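Local atomic coordinates of antifreeze protein type II (Clupea harengus, PDB entry 2PY2), a protein that binds calcium through a C-type lectin-like fold and, as a calcium-dependent type II antifreeze protein, probably adsorbs to ice crystals and restrains their growth. Residues T6-F11 with C15-P20; W75-S80 with K110-T115. All blocks are in the same frame, centred on the assembly; numbering follows the deposited sequence.

Contact 1 (T6-F11 with C15-P20)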
# COMPACT_ATOMS: atom_id res chain seq x y z
N THR A 6 19.82 -0.43 -5.70
CA THR A 6 20.21 -1.40 -4.69
C THR A 6 19.14 -2.29 -4.03
O THR A 6 18.75 -3.31 -4.59
CB THR A 6 21.03 -0.71 -3.59
OG1 THR A 6 22.10 0.02 -4.19
CG2 THR A 6 21.62 -1.74 -2.64
N ASP A 7 18.66 -1.89 -2.86
CA ASP A 7 17.68 -2.69 -2.13
C ASP A 7 16.27 -2.86 -2.70
O ASP A 7 15.45 -3.56 -2.11
CB ASP A 7 17.57 -2.16 -0.70
CG ASP A 7 18.92 -2.05 -0.01
OD1 ASP A 7 19.59 -3.09 0.16
OD2 ASP A 7 19.31 -0.92 0.35
N TRP A 8 15.99 -2.25 -3.84
CA TRP A 8 14.65 -2.36 -4.43
C TRP A 8 14.48 -3.61 -5.30
O TRP A 8 15.46 -4.15 -5.81
CB TRP A 8 14.35 -1.09 -5.24
CG TRP A 8 14.31 0.16 -4.40
CD1 TRP A 8 15.34 0.68 -3.66
CD2 TRP A 8 13.20 1.04 -4.20
NE1 TRP A 8 14.93 1.82 -3.02
CE2 TRP A 8 13.62 2.07 -3.34
CE3 TRP A 8 11.88 1.06 -4.69
CZ2 TRP A 8 12.77 3.11 -2.93
CZ3 TRP A 8 11.03 2.10 -4.29
CH2 TRP A 8 11.49 3.11 -3.42
N LYS A 9 13.24 -4.06 -5.46
CA LYS A 9 12.92 -5.25 -6.25
C LYS A 9 12.03 -4.91 -7.44
O LYS A 9 11.04 -4.18 -7.30
CB LYS A 9 12.23 -6.30 -5.38
CG LYS A 9 13.01 -6.73 -4.14
CD LYS A 9 14.30 -7.45 -4.49
CE LYS A 9 14.98 -8.00 -3.24
NZ LYS A 9 15.34 -6.92 -2.27
N MET A 10 12.36 -5.45 -8.61
CA MET A 10 11.61 -5.15 -9.82
C MET A 10 10.45 -6.06 -10.17
O MET A 10 10.54 -7.28 -10.04
CB MET A 10 12.57 -5.10 -11.01
CG MET A 10 11.89 -4.90 -12.35
SD MET A 10 13.03 -5.19 -13.71
CE MET A 10 12.72 -6.93 -14.04
N PHE A 11 9.37 -5.45 -10.64
CA PHE A 11 8.19 -6.18 -11.08
C PHE A 11 7.37 -5.33 -12.03
O PHE A 11 6.94 -4.23 -11.69
CB PHE A 11 7.30 -6.59 -9.90
CG PHE A 11 6.03 -7.27 -10.33
CD1 PHE A 11 6.02 -8.61 -10.69
CD2 PHE A 11 4.84 -6.54 -10.44
CE1 PHE A 11 4.86 -9.23 -11.15
CE2 PHE A 11 3.67 -7.15 -10.90
CZ PHE A 11 3.68 -8.49 -11.25
N CYS A 15 9.81 -0.61 -9.42
CA CYS A 15 10.70 -1.07 -8.36
C CYS A 15 9.94 -0.93 -7.05
O CYS A 15 9.25 0.06 -6.82
CB CYS A 15 11.98 -0.24 -8.33
SG CYS A 15 12.94 -0.30 -9.88
N PHE A 16 10.06 -1.94 -6.20
CA PHE A 16 9.36 -1.96 -4.92
C PHE A 16 10.30 -2.07 -3.73
O PHE A 16 11.40 -2.63 -3.83
CB PHE A 16 8.39 -3.14 -4.89
CG PHE A 16 7.28 -3.03 -5.88
CD1 PHE A 16 6.04 -2.53 -5.51
CD2 PHE A 16 7.47 -3.44 -7.20
CE1 PHE A 16 5.00 -2.44 -6.43
CE2 PHE A 16 6.44 -3.35 -8.13
CZ PHE A 16 5.20 -2.85 -7.75
N LEU A 17 9.86 -1.54 -2.60
CA LEU A 17 10.65 -1.60 -1.39
C LEU A 17 9.74 -1.71 -0.18
O LEU A 17 8.72 -1.02 -0.08
CB LEU A 17 11.53 -0.36 -1.24
CG LEU A 17 12.43 -0.34 0.00
CD1 LEU A 17 13.47 -1.45 -0.11
CD2 LEU A 17 13.12 1.00 0.13
N PHE A 18 10.11 -2.61 0.73
CA PHE A 18 9.38 -2.82 1.97
C PHE A 18 10.09 -1.98 3.02
O PHE A 18 11.30 -2.15 3.24
CB PHE A 18 9.40 -4.30 2.38
CG PHE A 18 8.78 -4.56 3.73
CD1 PHE A 18 7.40 -4.42 3.93
CD2 PHE A 18 9.56 -4.96 4.81
CE1 PHE A 18 6.83 -4.67 5.18
CE2 PHE A 18 9.00 -5.22 6.06
CZ PHE A 18 7.63 -5.07 6.25
N ASN A 19 9.36 -1.06 3.63
CA ASN A 19 9.91 -0.21 4.68
C ASN A 19 9.38 -0.77 6.00
O ASN A 19 8.20 -0.61 6.31
CB ASN A 19 9.44 1.24 4.47
CG ASN A 19 9.97 2.18 5.52
OD1 ASN A 19 10.78 1.81 6.36
ND2 ASN A 19 9.50 3.43 5.48
N PRO A 20 10.24 -1.43 6.79
CA PRO A 20 9.77 -1.99 8.06
C PRO A 20 9.47 -0.98 9.16
O PRO A 20 8.80 -1.30 10.14
CB PRO A 20 10.88 -2.96 8.44
CG PRO A 20 12.10 -2.26 7.92
CD PRO A 20 11.66 -1.77 6.56

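Contact 2 (W75-S80 with K110-T115). With CA (calcium ion), chain G.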
# COMPACT_ATOMS: atom_id res chain seq x y z
N TRP A 75 -11.99 6.22 -4.32
CA TRP A 75 -10.62 5.80 -4.07
C TRP A 75 -9.57 6.29 -5.06
O TRP A 75 -9.78 6.24 -6.28
CB TRP A 75 -10.56 4.28 -4.00
CG TRP A 75 -11.43 3.73 -2.92
CD1 TRP A 75 -12.75 3.41 -3.02
CD2 TRP A 75 -11.08 3.55 -1.55
NE1 TRP A 75 -13.25 3.04 -1.80
CE2 TRP A 75 -12.24 3.11 -0.87
CE3 TRP A 75 -9.89 3.71 -0.82
CZ2 TRP A 75 -12.25 2.84 0.50
CZ3 TRP A 75 -9.90 3.44 0.54
CH2 TRP A 75 -11.07 3.01 1.19
N PHE A 76 -8.44 6.73 -4.53
CA PHE A 76 -7.34 7.22 -5.36
C PHE A 76 -6.02 6.63 -4.88
O PHE A 76 -5.84 6.39 -3.68
CB PHE A 76 -7.24 8.74 -5.27
CG PHE A 76 -8.44 9.45 -5.81
CD1 PHE A 76 -8.60 9.63 -7.18
CD2 PHE A 76 -9.42 9.93 -4.96
CE1 PHE A 76 -9.72 10.28 -7.69
CE2 PHE A 76 -10.55 10.58 -5.45
CZ PHE A 76 -10.70 10.75 -6.82
N TRP A 77 -5.12 6.40 -5.83
CA TRP A 77 -3.77 5.92 -5.56
C TRP A 77 -2.90 7.18 -5.61
O TRP A 77 -3.13 8.04 -6.45
CB TRP A 77 -3.28 4.96 -6.64
CG TRP A 77 -3.87 3.59 -6.62
CD1 TRP A 77 -4.56 2.99 -7.63
CD2 TRP A 77 -3.77 2.62 -5.57
NE1 TRP A 77 -4.88 1.70 -7.28
CE2 TRP A 77 -4.41 1.45 -6.02
CE3 TRP A 77 -3.19 2.63 -4.29
CZ2 TRP A 77 -4.49 0.29 -5.24
CZ3 TRP A 77 -3.27 1.47 -3.51
CH2 TRP A 77 -3.92 0.31 -3.99
N MET A 78 -1.91 7.27 -4.73
CA MET A 78 -1.04 8.44 -4.70
C MET A 78 -0.19 8.62 -5.96
O MET A 78 0.28 9.72 -6.23
CB MET A 78 -0.12 8.38 -3.48
CG MET A 78 -0.83 8.63 -2.17
SD MET A 78 -1.71 10.22 -2.14
CE MET A 78 -0.32 11.36 -2.09
N ASP A 79 0.01 7.54 -6.72
CA ASP A 79 0.80 7.65 -7.94
C ASP A 79 -0.06 7.95 -9.16
O ASP A 79 0.39 7.86 -10.29
CB ASP A 79 1.62 6.37 -8.18
CG ASP A 79 0.75 5.14 -8.36
OD1 ASP A 79 -0.48 5.28 -8.47
OD2 ASP A 79 1.32 4.02 -8.40
N SER A 80 -1.32 8.31 -8.90
CA SER A 80 -2.29 8.66 -9.93
C SER A 80 -2.65 7.59 -10.96
O SER A 80 -3.13 7.90 -12.06
CB SER A 80 -1.86 9.94 -10.66
OG SER A 80 -0.73 9.71 -11.49
N LYS A 110 -5.13 -11.96 5.23
CA LYS A 110 -4.09 -11.15 4.59
C LYS A 110 -4.64 -10.33 3.42
O LYS A 110 -4.07 -10.33 2.32
CB LYS A 110 -2.94 -12.04 4.12
CG LYS A 110 -2.28 -12.87 5.22
CD LYS A 110 -1.69 -11.98 6.32
CE LYS A 110 -0.92 -12.80 7.35
NZ LYS A 110 -0.24 -11.92 8.34
N CYS A 111 -5.74 -9.63 3.67
CA CYS A 111 -6.41 -8.81 2.65
C CYS A 111 -6.36 -7.32 3.00
O CYS A 111 -5.69 -6.91 3.95
CB CYS A 111 -7.86 -9.27 2.53
SG CYS A 111 -8.49 -9.86 4.13
N TRP A 112 -7.09 -6.51 2.24
CA TRP A 112 -7.11 -5.06 2.47
C TRP A 112 -8.21 -4.62 3.42
O TRP A 112 -9.32 -5.17 3.43
CB TRP A 112 -7.30 -4.29 1.16
CG TRP A 112 -6.25 -4.47 0.11
CD1 TRP A 112 -5.17 -5.31 0.14
CD2 TRP A 112 -6.23 -3.83 -1.16
NE1 TRP A 112 -4.49 -5.23 -1.04
CE2 TRP A 112 -5.11 -4.33 -1.87
CE3 TRP A 112 -7.05 -2.88 -1.78
CZ2 TRP A 112 -4.80 -3.92 -3.17
CZ3 TRP A 112 -6.73 -2.47 -3.08
CH2 TRP A 112 -5.62 -2.99 -3.75
N ASN A 113 -7.91 -3.59 4.19
CA ASN A 113 -8.84 -3.05 5.15
C ASN A 113 -8.61 -1.53 5.19
O ASN A 113 -7.46 -1.10 5.26
CB ASN A 113 -8.52 -3.68 6.50
CG ASN A 113 -9.52 -3.35 7.56
OD1 ASN A 113 -9.83 -2.19 7.80
ND2 ASN A 113 -10.04 -4.38 8.21
N ASP A 114 -9.67 -0.71 5.10
CA ASP A 114 -9.41 0.72 5.21
C ASP A 114 -9.27 1.00 6.71
O ASP A 114 -10.06 0.52 7.52
CB ASP A 114 -10.48 1.60 4.50
CG ASP A 114 -11.93 1.24 4.83
OD1 ASP A 114 -12.22 0.16 5.35
OD2 ASP A 114 -12.81 2.08 4.54
N THR A 115 -8.23 1.72 7.11
CA THR A 115 -8.00 1.93 8.53
C THR A 115 -7.58 3.36 8.85
O THR A 115 -7.17 4.10 7.97
CB THR A 115 -6.95 0.88 9.08
OG1 THR A 115 -5.71 1.51 9.42
CG2 THR A 115 -6.69 -0.20 8.05
CA CA G . -12.19 -0.66 7.66
O HOH W 1 -11.56 -2.03 9.83

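Contact 1 (T6-F11 with C15-P20)
Lys9 and Phe16 pair across the N-terminal beta hairpin of this C-type lectin-like fold, in which strand 9-11 runs antiparallel to the strand that includes 15-20. Theirs is a hydrogen-bonded pair: Lys9 N reaches Phe16 O at 2.8 Å and Phe16 N reaches Lys9 O at 2.7 Å, and the adjoining Met10 and Cys15 form a non-hydrogen-bonded pair. Just before the strand, the indole of Trp8 lies across Leu17, whose CB sits over the six-membered ring in a CH-pi contact, 3.6 Å from the centroid and 10° off the normal. Leu17 CD2 adds to the same contact at 3.7 Å from Trp8 CE2, while Cys15 O meets the indole at its edge. The other branch, Leu17 CD1, rests on Asp7 O. Further along, Phe16 presents a ring edge to Phe11, with CE2 3.8 Å from Phe11 CB.

Helix 45-52 backs these two phenylalanines: Phe50 stacks on Phe11 and also meets the Phe16 ring. Lys127 forms a cation-pi contact with Trp8, and the disulfide from Cys15 to Cys4 ties down the N-terminus. Bends at chi2 and chi4 (-65° and -61°) curl the Lys9 chain back, leaving NZ in a weak 3.4 Å hydrogen bond to Asp7 O.

Contact 2 (W75-S80 with K110-T115)
Trp75 and Asp114, which touch through their side chains, mark the nearest backbone approach of the two segments, their CA atoms 10.6 Å apart, and no hydrogen bond crosses between strand 76-77 and strand 111-115. Trp77 and Trp112 point at each other across the core and meet at the far corners of their six-membered rings, CH2 to CH2 at 3.7 Å. The Trp112 atom lies in the plane of the Trp77 ring, at its edge; the two planes are 84° apart, yet the approach to Trp112 is oblique. Ile64 of strand 62-64 touches both indoles.

Trp75 also uses a ring edge, its CH2 3.6 Å from Asp114 CB, with OD2 of the same residue in the indole plane. Ring and carboxylate are turned 57° from each other. This aspartate belongs to the calcium site of the C-type lectin-like domain: it grips the metal twice, through its backbone O at 2.4 Å and through OD1 at 2.5 Å. A chi1 of 49° folds the carboxylate back over its own main chain, which lets OD1 join the backbone O at the same ion. The backbone N of Thr95 holds OD2, tethering the carboxylate at its other oxygen. Asn113 contributes OD1 at a longer 2.8 Å, while Gln92, Asp94 and Glu99 complete the protein ligands. A water bound to calcium at 2.6 Å also accepts a weak hydrogen bond from Asn113 ND2.

Contact 1 closes a local hairpin early in the chain, whereas contact 2 joins segments 30 residues apart by side chains alone. Their centres lie 18 Å apart and their nearest atoms about 8 Å, without touching. Both reach the same mixed sheet: strand 14-20 pairs with strand 121-128, which runs parallel to strand 62-64; that strand pairs with 101-106, and 101-106 with 111-115. Contact 1 sits toward the periphery, about 13 Å from the chain centre, and contact 2 deeper, at about 6 Å. The calcium ion belongs to contact 2 alone and lies 20.4 Å from Asn19 O, the nearest backbone atom of 15-20, so the hairpin takes no direct part in the metal site.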